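Local coordinates for elongation factor G (Thermus thermophilus, PDB 2DY1), which binds GTP and magnesium and, like other elongation factors of its family, probably acts as a GTPase in the translocation step of protein synthesis, at residues L95-E108 against L125-K138. Sequence-based numbering, arbitrary orientation.
Sequences LEAADAALVAVSAE and LGLPRMVVVTKLDK. With GTP (guanosine-5'-triphosphate), chain C.
Val132 turns CG1 between its backbone N and carbonyl carbon (chi1 55°), while Leu102 holds CG anti to its backbone N (chi1 171°); CD1 of Leu102 thus meets CG1 of Val132 at 3.7 Å and also touches CG of Met130. Beta-branched valines suit the extended parallel strands 100-106 and 129-134, and Ala104 is small where its CB meets Ser20 and Lys22 of the P-loop. Ala101, Val103 and Val105 each donate and accept across the pair, starting with Ala101 N to Pro128 O (2.9 Å). On the face of Val103 and Val105, Arg129 lays CG against CB of Ala101, then bends back so that NE (2.8 Å) and NH2 grip Leu127 O side-on, almost in the guanidinium plane. A leucine in place of Arg129 would probably leave that carbonyl without both donors and Glu123 without its salt-bridge partner. Strand 129-134 ends in the guanine-recognition motif, NKXD in most GTPases, here TKLD: the long aliphatic chain of Lys135 lies over the base, its NZ bonding Gly19 O, while the carboxylate of Asp137 matches two donors, N1 (2.7 Å) and N2. Crossover helix 113-124 touches Val103 and Arg129; helix 261-271 packs on Leu102 and Met130, and strands 9-16 and 248-252 flank the pair.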
ATOM      1  N   LEU A  95       9.364  -6.361  -2.018  1.00  9.48           N
ATOM      2  CA  LEU A  95       9.155  -7.702  -2.550  1.00  8.21           C
ATOM      3  C   LEU A  95       9.409  -7.707  -4.062  1.00 11.35           C
ATOM      4  O   LEU A  95      10.011  -8.645  -4.593  1.00 12.40           O
ATOM      5  CB  LEU A  95       7.740  -8.203  -2.193  1.00 10.24           C
ATOM      6  CG  LEU A  95       7.624  -8.595  -0.705  1.00 12.56           C
ATOM      7  CD1 LEU A  95       6.171  -8.674  -0.295  1.00 13.72           C
ATOM      8  CD2 LEU A  95       8.361  -9.915  -0.444  1.00 13.06           C
ATOM      9  N   GLU A  96       8.959  -6.660  -4.753  1.00 11.20           N
ATOM     10  CA  GLU A  96       9.190  -6.536  -6.206  1.00 11.64           C
ATOM     11  C   GLU A  96      10.672  -6.584  -6.528  1.00 13.48           C
ATOM     12  O   GLU A  96      11.094  -7.142  -7.553  1.00 13.76           O
ATOM     13  CB  GLU A  96       8.723  -5.180  -6.713  1.00 16.12           C
ATOM     14  CG  GLU A  96       7.341  -5.046  -7.169  1.00 29.01           C
ATOM     15  CD  GLU A  96       7.220  -3.816  -8.048  1.00 23.39           C
ATOM     16  OE1 GLU A  96       6.114  -3.511  -8.478  1.00 20.49           O
ATOM     17  OE2 GLU A  96       8.257  -3.160  -8.317  1.00 30.13           O
ATOM     18  N   ALA A  97      11.461  -5.951  -5.661  1.00  9.74           N
ATOM     19  CA  ALA A  97      12.893  -5.840  -5.821  1.00  8.72           C
ATOM     20  C   ALA A  97      13.710  -7.063  -5.492  1.00  8.85           C
ATOM     21  O   ALA A  97      14.864  -7.130  -5.863  1.00 11.88           O
ATOM     22  CB  ALA A  97      13.407  -4.671  -4.958  1.00 10.26           C
ATOM     23  N   ALA A  98      13.121  -8.027  -4.791  1.00 10.81           N
ATOM     24  CA  ALA A  98      13.882  -9.198  -4.348  1.00  9.39           C
ATOM     25  C   ALA A  98      13.552 -10.454  -5.124  1.00  8.74           C
ATOM     26  O   ALA A  98      12.559 -10.484  -5.830  1.00  9.66           O
ATOM     27  CB  ALA A  98      13.606  -9.439  -2.864  1.00 11.62           C
ATOM     28  N   ASP A  99      14.387 -11.478  -4.950  1.00  8.89           N
ATOM     29  CA  ASP A  99      14.159 -12.752  -5.612  1.00  9.20           C
ATOM     30  C   ASP A  99      13.613 -13.800  -4.635  1.00 12.55           C
ATOM     31  O   ASP A  99      13.338 -14.944  -5.032  1.00 12.34           O
ATOM     32  CB  ASP A  99      15.455 -13.270  -6.258  1.00 10.53           C
ATOM     33  CG  ASP A  99      15.996 -12.324  -7.316  1.00  8.82           C
ATOM     34  OD1 ASP A  99      15.197 -11.577  -7.913  1.00 11.04           O
ATOM     35  OD2 ASP A  99      17.232 -12.340  -7.548  1.00 12.12           O
ATOM     36  N   ALA A 100      13.445 -13.418  -3.367  1.00  9.81           N
ATOM     37  CA  ALA A 100      12.909 -14.332  -2.347  1.00 10.80           C
ATOM     38  C   ALA A 100      12.471 -13.494  -1.162  1.00  9.54           C
ATOM     39  O   ALA A 100      12.947 -12.366  -0.987  1.00 10.35           O
ATOM     40  CB  ALA A 100      13.968 -15.330  -1.898  1.00 13.44           C
ATOM     41  N   ALA A 101      11.562 -14.051  -0.360  1.00 10.51           N
ATOM     42  CA  ALA A 101      11.079 -13.356   0.825  1.00  9.16           C
ATOM     43  C   ALA A 101      11.486 -14.122   2.082  1.00 11.76           C
ATOM     44  O   ALA A 101      11.326 -15.334   2.147  1.00 13.48           O
ATOM     45  CB  ALA A 101       9.571 -13.249   0.774  1.00 10.77           C
ATOM     46  N   LEU A 102      12.049 -13.412   3.055  1.00  8.94           N
ATOM     47  CA  LEU A 102      12.402 -13.990   4.356  1.00 10.19           C
ATOM     48  C   LEU A 102      11.298 -13.420   5.233  1.00  9.36           C
ATOM     49  O   LEU A 102      11.209 -12.204   5.413  1.00 10.17           O
ATOM     50  CB  LEU A 102      13.773 -13.494   4.826  1.00  9.13           C
ATOM     51  CG  LEU A 102      14.163 -13.853   6.271  1.00 10.15           C
ATOM     52  CD1 LEU A 102      14.153 -15.403   6.470  1.00 12.12           C
ATOM     53  CD2 LEU A 102      15.576 -13.306   6.582  1.00  8.74           C
ATOM     54  N   VAL A 103      10.468 -14.291   5.787  1.00 10.24           N
ATOM     55  CA  VAL A 103       9.303 -13.855   6.551  1.00 10.41           C
ATOM     56  C   VAL A 103       9.515 -14.078   8.036  1.00 11.07           C
ATOM     57  O   VAL A 103       9.590 -15.210   8.481  1.00 10.71           O
ATOM     58  CB  VAL A 103       8.043 -14.648   6.062  1.00 11.30           C
ATOM     59  CG1 VAL A 103       6.782 -14.123   6.734  1.00 12.54           C
ATOM     60  CG2 VAL A 103       7.918 -14.550   4.511  1.00 11.50           C
ATOM     61  N   ALA A 104       9.635 -12.982   8.796  1.00  9.04           N
ATOM     62  CA  ALA A 104       9.840 -13.070  10.241  1.00  9.46           C
ATOM     63  C   ALA A 104       8.506 -13.354  10.900  1.00  9.32           C
ATOM     64  O   ALA A 104       7.481 -12.753  10.554  1.00 11.02           O
ATOM     65  CB  ALA A 104      10.393 -11.753  10.790  1.00  8.68           C
ATOM     66  N   VAL A 105       8.531 -14.291  11.844  1.00 10.57           N
ATOM     67  CA  VAL A 105       7.335 -14.675  12.586  1.00 12.18           C
ATOM     68  C   VAL A 105       7.714 -14.745  14.065  1.00 11.46           C
ATOM     69  O   VAL A 105       8.614 -15.485  14.454  1.00 11.19           O
ATOM     70  CB  VAL A 105       6.822 -16.079  12.131  1.00 14.89           C
ATOM     71  CG1 VAL A 105       5.681 -16.576  13.055  1.00 13.91           C
ATOM     72  CG2 VAL A 105       6.344 -16.005  10.696  1.00 13.66           C
ATOM     73  N   SER A 106       7.025 -13.966  14.898  1.00 13.43           N
ATOM     74  CA  SER A 106       7.287 -13.990  16.337  1.00 13.33           C
ATOM     75  C   SER A 106       6.741 -15.296  16.931  1.00 11.67           C
ATOM     76  O   SER A 106       5.604 -15.674  16.653  1.00 14.19           O
ATOM     77  CB  SER A 106       6.585 -12.796  17.004  1.00 19.35           C
ATOM     78  OG  SER A 106       6.436 -13.023  18.392  1.00 20.83           O
ATOM     79  N   ALA A 107       7.547 -15.978  17.740  1.00 14.11           N
ATOM     80  CA  ALA A 107       7.119 -17.230  18.344  1.00 15.95           C
ATOM     81  C   ALA A 107       5.950 -16.999  19.296  1.00 17.83           C
ATOM     82  O   ALA A 107       5.193 -17.917  19.580  1.00 21.47           O
ATOM     83  CB  ALA A 107       8.276 -17.884  19.089  1.00 15.15           C
ATOM     84  N   GLU A 108       5.801 -15.771  19.768  1.00 18.06           N
ATOM     85  CA  GLU A 108       4.706 -15.435  20.682  1.00 27.93           C
ATOM     86  C   GLU A 108       3.368 -15.363  19.971  1.00 29.60           C
ATOM     87  O   GLU A 108       2.348 -15.825  20.472  1.00 33.58           O
ATOM     88  CB  GLU A 108       4.864 -14.043  21.277  1.00 30.50           C
ATOM     89  CG  GLU A 108       6.044 -13.720  22.098  1.00 43.19           C
ATOM     90  CD  GLU A 108       5.631 -12.799  23.226  1.00 52.68           C
ATOM     91  OE1 GLU A 108       5.471 -13.296  24.361  1.00 53.05           O
ATOM     92  OE2 GLU A 108       5.435 -11.589  22.971  1.00 60.45           O
ATOM     93  N   LEU A 125       3.997 -12.823  -6.689  1.00 15.07           N
ATOM     94  CA  LEU A 125       5.202 -12.465  -7.439  1.00 13.95           C
ATOM     95  C   LEU A 125       5.991 -13.706  -7.832  1.00 16.72           C
ATOM     96  O   LEU A 125       6.971 -13.612  -8.566  1.00 19.58           O
ATOM     97  CB  LEU A 125       6.105 -11.541  -6.607  1.00 14.26           C
ATOM     98  CG  LEU A 125       5.624 -10.091  -6.543  1.00 14.02           C
ATOM     99  CD1 LEU A 125       6.347  -9.384  -5.417  1.00 13.94           C
ATOM    100  CD2 LEU A 125       5.895  -9.364  -7.865  1.00 16.63           C
ATOM    101  N   GLY A 126       5.567 -14.865  -7.326  1.00 15.91           N
ATOM    102  CA  GLY A 126       6.245 -16.113  -7.641  1.00 17.20           C
ATOM    103  C   GLY A 126       7.539 -16.296  -6.879  1.00 19.00           C
ATOM    104  O   GLY A 126       8.448 -17.002  -7.324  1.00 20.11           O
ATOM    105  N   LEU A 127       7.618 -15.670  -5.709  1.00 13.60           N
ATOM    106  CA  LEU A 127       8.821 -15.740  -4.908  1.00 10.78           C
ATOM    107  C   LEU A 127       8.948 -16.861  -3.902  1.00 12.33           C
ATOM    108  O   LEU A 127       7.991 -17.182  -3.217  1.00 13.37           O
ATOM    109  CB  LEU A 127       8.985 -14.449  -4.088  1.00  9.56           C
ATOM    110  CG  LEU A 127       9.056 -13.116  -4.838  1.00 12.06           C
ATOM    111  CD1 LEU A 127       9.369 -12.000  -3.800  1.00 14.40           C
ATOM    112  CD2 LEU A 127      10.120 -13.162  -5.921  1.00 17.82           C
ATOM    113  N   PRO A 128      10.145 -17.454  -3.798  1.00 11.20           N
ATOM    114  CA  PRO A 128      10.405 -18.514  -2.823  1.00 11.30           C
ATOM    115  C   PRO A 128      10.255 -17.814  -1.463  1.00 14.86           C
ATOM    116  O   PRO A 128      10.463 -16.593  -1.352  1.00 13.19           O
ATOM    117  CB  PRO A 128      11.864 -18.864  -3.063  1.00 14.59           C
ATOM    118  CG  PRO A 128      11.991 -18.666  -4.575  1.00 16.03           C
ATOM    119  CD  PRO A 128      11.251 -17.362  -4.778  1.00 11.50           C
ATOM    120  N   ARG A 129       9.903 -18.576  -0.435  1.00 13.22           N
ATOM    121  CA  ARG A 129       9.732 -18.024   0.902  1.00 13.59           C
ATOM    122  C   ARG A 129      10.427 -18.900   1.937  1.00 14.92           C
ATOM    123  O   ARG A 129      10.450 -20.131   1.819  1.00 13.19           O
ATOM    124  CB  ARG A 129       8.246 -17.929   1.270  1.00 12.50           C
ATOM    125  CG  ARG A 129       7.525 -16.668   0.771  1.00 13.43           C
ATOM    126  CD  ARG A 129       6.147 -17.043   0.249  1.00 14.79           C
ATOM    127  NE  ARG A 129       6.326 -17.728  -1.036  1.00 17.95           N
ATOM    128  CZ  ARG A 129       5.471 -18.603  -1.544  1.00 22.21           C
ATOM    129  NH1 ARG A 129       4.360 -18.918  -0.884  1.00 22.43           N
ATOM    130  NH2 ARG A 129       5.740 -19.174  -2.711  1.00 23.06           N
ATOM    131  N   MET A 130      11.033 -18.250   2.924  1.00 11.22           N
ATOM    132  CA  MET A 130      11.693 -18.922   4.049  1.00 11.02           C
ATOM    133  C   MET A 130      11.129 -18.182   5.261  1.00 14.42           C
ATOM    134  O   MET A 130      10.802 -17.010   5.156  1.00 14.60           O
ATOM    135  CB  MET A 130      13.222 -18.738   3.966  1.00 16.07           C
ATOM    136  CG  MET A 130      14.011 -18.962   5.234  1.00 27.07           C
ATOM    137  SD  MET A 130      15.774 -18.546   4.914  1.00 25.91           S
ATOM    138  CE  MET A 130      16.147 -19.910   3.841  1.00 25.82           C
ATOM    139  N   VAL A 131      10.973 -18.875   6.385  1.00 10.64           N
ATOM    140  CA  VAL A 131      10.454 -18.261   7.609  1.00 11.16           C
ATOM    141  C   VAL A 131      11.563 -18.199   8.630  1.00  9.50           C
ATOM    142  O   VAL A 131      12.359 -19.133   8.729  1.00 12.48           O
ATOM    143  CB  VAL A 131       9.340 -19.146   8.240  1.00 10.47           C
ATOM    144  CG1 VAL A 131       8.945 -18.626   9.632  1.00 10.88           C
ATOM    145  CG2 VAL A 131       8.116 -19.175   7.329  1.00 14.49           C
ATOM    146  N   VAL A 132      11.639 -17.103   9.384  1.00  7.66           N
ATOM    147  CA  VAL A 132      12.599 -17.033  10.485  1.00  9.73           C
ATOM    148  C   VAL A 132      11.775 -16.739  11.738  1.00  9.45           C
ATOM    149  O   VAL A 132      11.020 -15.771  11.795  1.00 10.48           O
ATOM    150  CB  VAL A 132      13.748 -15.974  10.270  1.00 10.65           C
ATOM    151  CG1 VAL A 132      13.205 -14.590   9.993  1.00 10.50           C
ATOM    152  CG2 VAL A 132      14.664 -15.969  11.498  1.00 11.22           C
ATOM    153  N   VAL A 133      11.891 -17.620  12.728  1.00  8.35           N
ATOM    154  CA  VAL A 133      11.141 -17.478  13.974  1.00  8.68           C
ATOM    155  C   VAL A 133      11.968 -16.729  14.991  1.00  8.64           C
ATOM    156  O   VAL A 133      13.063 -17.160  15.387  1.00  9.34           O
ATOM    157  CB  VAL A 133      10.762 -18.856  14.533  1.00 10.26           C
ATOM    158  CG1 VAL A 133      10.044 -18.675  15.884  1.00 12.47           C
ATOM    159  CG2 VAL A 133       9.868 -19.586  13.531  1.00 11.24           C
ATOM    160  N   THR A 134      11.421 -15.588  15.398  1.00  9.90           N
ATOM    161  CA  THR A 134      12.059 -14.695  16.362  1.00  9.45           C
ATOM    162  C   THR A 134      11.361 -14.728  17.714  1.00 10.33           C
ATOM    163  O   THR A 134      10.322 -15.350  17.870  1.00 12.15           O
ATOM    164  CB  THR A 134      11.954 -13.257  15.879  1.00 11.22           C
ATOM    165  OG1 THR A 134      10.558 -12.931  15.732  1.00 13.44           O
ATOM    166  CG2 THR A 134      12.680 -13.093  14.529  1.00 12.32           C
ATOM    167  N   LYS A 135      11.961 -14.034  18.680  1.00 13.90           N
ATOM    168  CA  LYS A 135      11.382 -13.883  20.017  1.00 16.08           C
ATOM    169  C   LYS A 135      11.058 -15.147  20.815  1.00 15.30           C
ATOM    170  O   LYS A 135      10.231 -15.104  21.738  1.00 17.38           O
ATOM    171  CB  LYS A 135      10.117 -13.012  19.915  1.00 16.50           C
ATOM    172  CG  LYS A 135      10.379 -11.627  19.334  1.00 13.77           C
ATOM    173  CD  LYS A 135       9.127 -10.730  19.448  1.00 16.28           C
ATOM    174  CE  LYS A 135       9.431  -9.272  19.098  1.00 28.99           C
ATOM    175  NZ  LYS A 135       8.277  -8.342  19.398  1.00 19.27           N
ATOM    176  N   LEU A 136      11.685 -16.275  20.485  1.00 11.49           N
ATOM    177  CA  LEU A 136      11.390 -17.475  21.261  1.00 12.05           C
ATOM    178  C   LEU A 136      11.843 -17.280  22.722  1.00 14.33           C
ATOM    179  O   LEU A 136      11.341 -17.969  23.620  1.00 17.95           O
ATOM    180  CB  LEU A 136      12.073 -18.704  20.645  1.00 11.78           C
ATOM    181  CG  LEU A 136      11.722 -20.058  21.282  1.00  9.66           C
ATOM    182  CD1 LEU A 136      10.237 -20.338  21.092  1.00 12.26           C
ATOM    183  CD2 LEU A 136      12.559 -21.175  20.662  1.00 10.98           C
ATOM    184  N   ASP A 137      12.745 -16.335  22.968  1.00 15.65           N
ATOM    185  CA  ASP A 137      13.235 -16.095  24.331  1.00 18.13           C
ATOM    186  C   ASP A 137      12.133 -15.568  25.231  1.00 22.79           C
ATOM    187  O   ASP A 137      12.263 -15.586  26.464  1.00 21.95           O
ATOM    188  CB  ASP A 137      14.416 -15.119  24.337  1.00 18.33           C
ATOM    189  CG  ASP A 137      14.074 -13.778  23.700  1.00 25.83           C
ATOM    190  OD1 ASP A 137      13.640 -13.778  22.521  1.00 18.50           O
ATOM    191  OD2 ASP A 137      14.248 -12.733  24.377  1.00 22.53           O
ATOM    192  N   LYS A 138      11.044 -15.103  24.628  1.00 18.81           N
ATOM    193  CA  LYS A 138       9.939 -14.600  25.421  1.00 26.51           C
ATOM    194  C   LYS A 138       9.059 -15.730  25.987  1.00 30.37           C
ATOM    195  O   LYS A 138       8.139 -15.463  26.757  1.00 33.31           O
ATOM    196  CB  LYS A 138       9.144 -13.572  24.608  1.00 23.27           C
ATOM    197  CG  LYS A 138      10.036 -12.402  24.186  1.00 28.35           C
ATOM    198  CD  LYS A 138       9.292 -11.274  23.482  1.00 38.01           C
ATOM    199  CE  LYS A 138       8.585 -10.356  24.469  1.00 43.16           C
ATOM    200  NZ  LYS A 138       7.916  -9.226  23.757  1.00 45.52           N
TER
HETATM  201  PG  GTP C 700       8.407  -3.126  12.276  1.00 10.86           P
HETATM  202  O1G GTP C 700       7.606  -2.000  13.096  1.00 13.18           O
HETATM  203  O2G GTP C 700       9.571  -2.426  11.421  1.00 10.80           O
HETATM  204  O3G GTP C 700       7.525  -3.969  11.438  1.00 14.90           O
HETATM  205  O3B GTP C 700       9.107  -3.969  13.456  1.00  9.77           O
HETATM  206  PB  GTP C 700      10.325  -4.994  13.254  1.00 11.27           P
HETATM  207  O1B GTP C 700       9.791  -6.262  12.703  1.00 11.91           O
HETATM  208  O2B GTP C 700      11.421  -4.328  12.511  1.00  8.00           O
HETATM  209  O3A GTP C 700      10.726  -5.319  14.773  1.00 13.85           O
HETATM  210  PA  GTP C 700      11.879  -4.553  15.583  1.00 14.91           P
HETATM  211  O1A GTP C 700      13.196  -5.061  15.142  1.00 14.79           O
HETATM  212  O2A GTP C 700      11.622  -3.096  15.518  1.00 15.16           O
HETATM  213  O5' GTP C 700      11.648  -5.067  17.088  1.00 13.65           O
HETATM  214  C5' GTP C 700      10.524  -4.569  17.816  1.00 14.65           C
HETATM  215  C4' GTP C 700      10.692  -4.875  19.303  1.00 19.65           C
HETATM  216  O4' GTP C 700      10.946  -6.287  19.404  1.00 15.10           O
HETATM  217  C3' GTP C 700      11.938  -4.170  19.844  1.00 20.18           C
HETATM  218  O3' GTP C 700      11.738  -3.861  21.226  1.00 24.77           O
HETATM  219  C2' GTP C 700      13.021  -5.238  19.692  1.00 19.94           C
HETATM  220  O2' GTP C 700      14.028  -5.036  20.687  1.00 21.94           O
HETATM  221  C1' GTP C 700      12.200  -6.467  20.079  1.00 11.76           C
HETATM  222  N9  GTP C 700      12.813  -7.738  19.631  1.00 14.53           N
HETATM  223  C8  GTP C 700      13.188  -8.032  18.387  1.00 13.98           C
HETATM  224  N7  GTP C 700      13.570  -9.305  18.324  1.00 14.05           N
HETATM  225  C5  GTP C 700      13.444  -9.830  19.540  1.00 13.10           C
HETATM  226  C6  GTP C 700      13.689 -11.092  20.072  1.00 18.90           C
HETATM  227  O6  GTP C 700      14.068 -12.028  19.369  1.00 16.27           O
HETATM  228  N1  GTP C 700      13.459 -11.298  21.438  1.00 16.72           N
HETATM  229  C2  GTP C 700      12.988 -10.247  22.235  1.00 20.68           C
HETATM  230  N2  GTP C 700      12.766 -10.439  23.532  1.00 19.77           N
HETATM  231  N3  GTP C 700      12.759  -9.045  21.685  1.00 17.96           N
HETATM  232  C4  GTP C 700      12.973  -8.826  20.379  1.00 16.38           C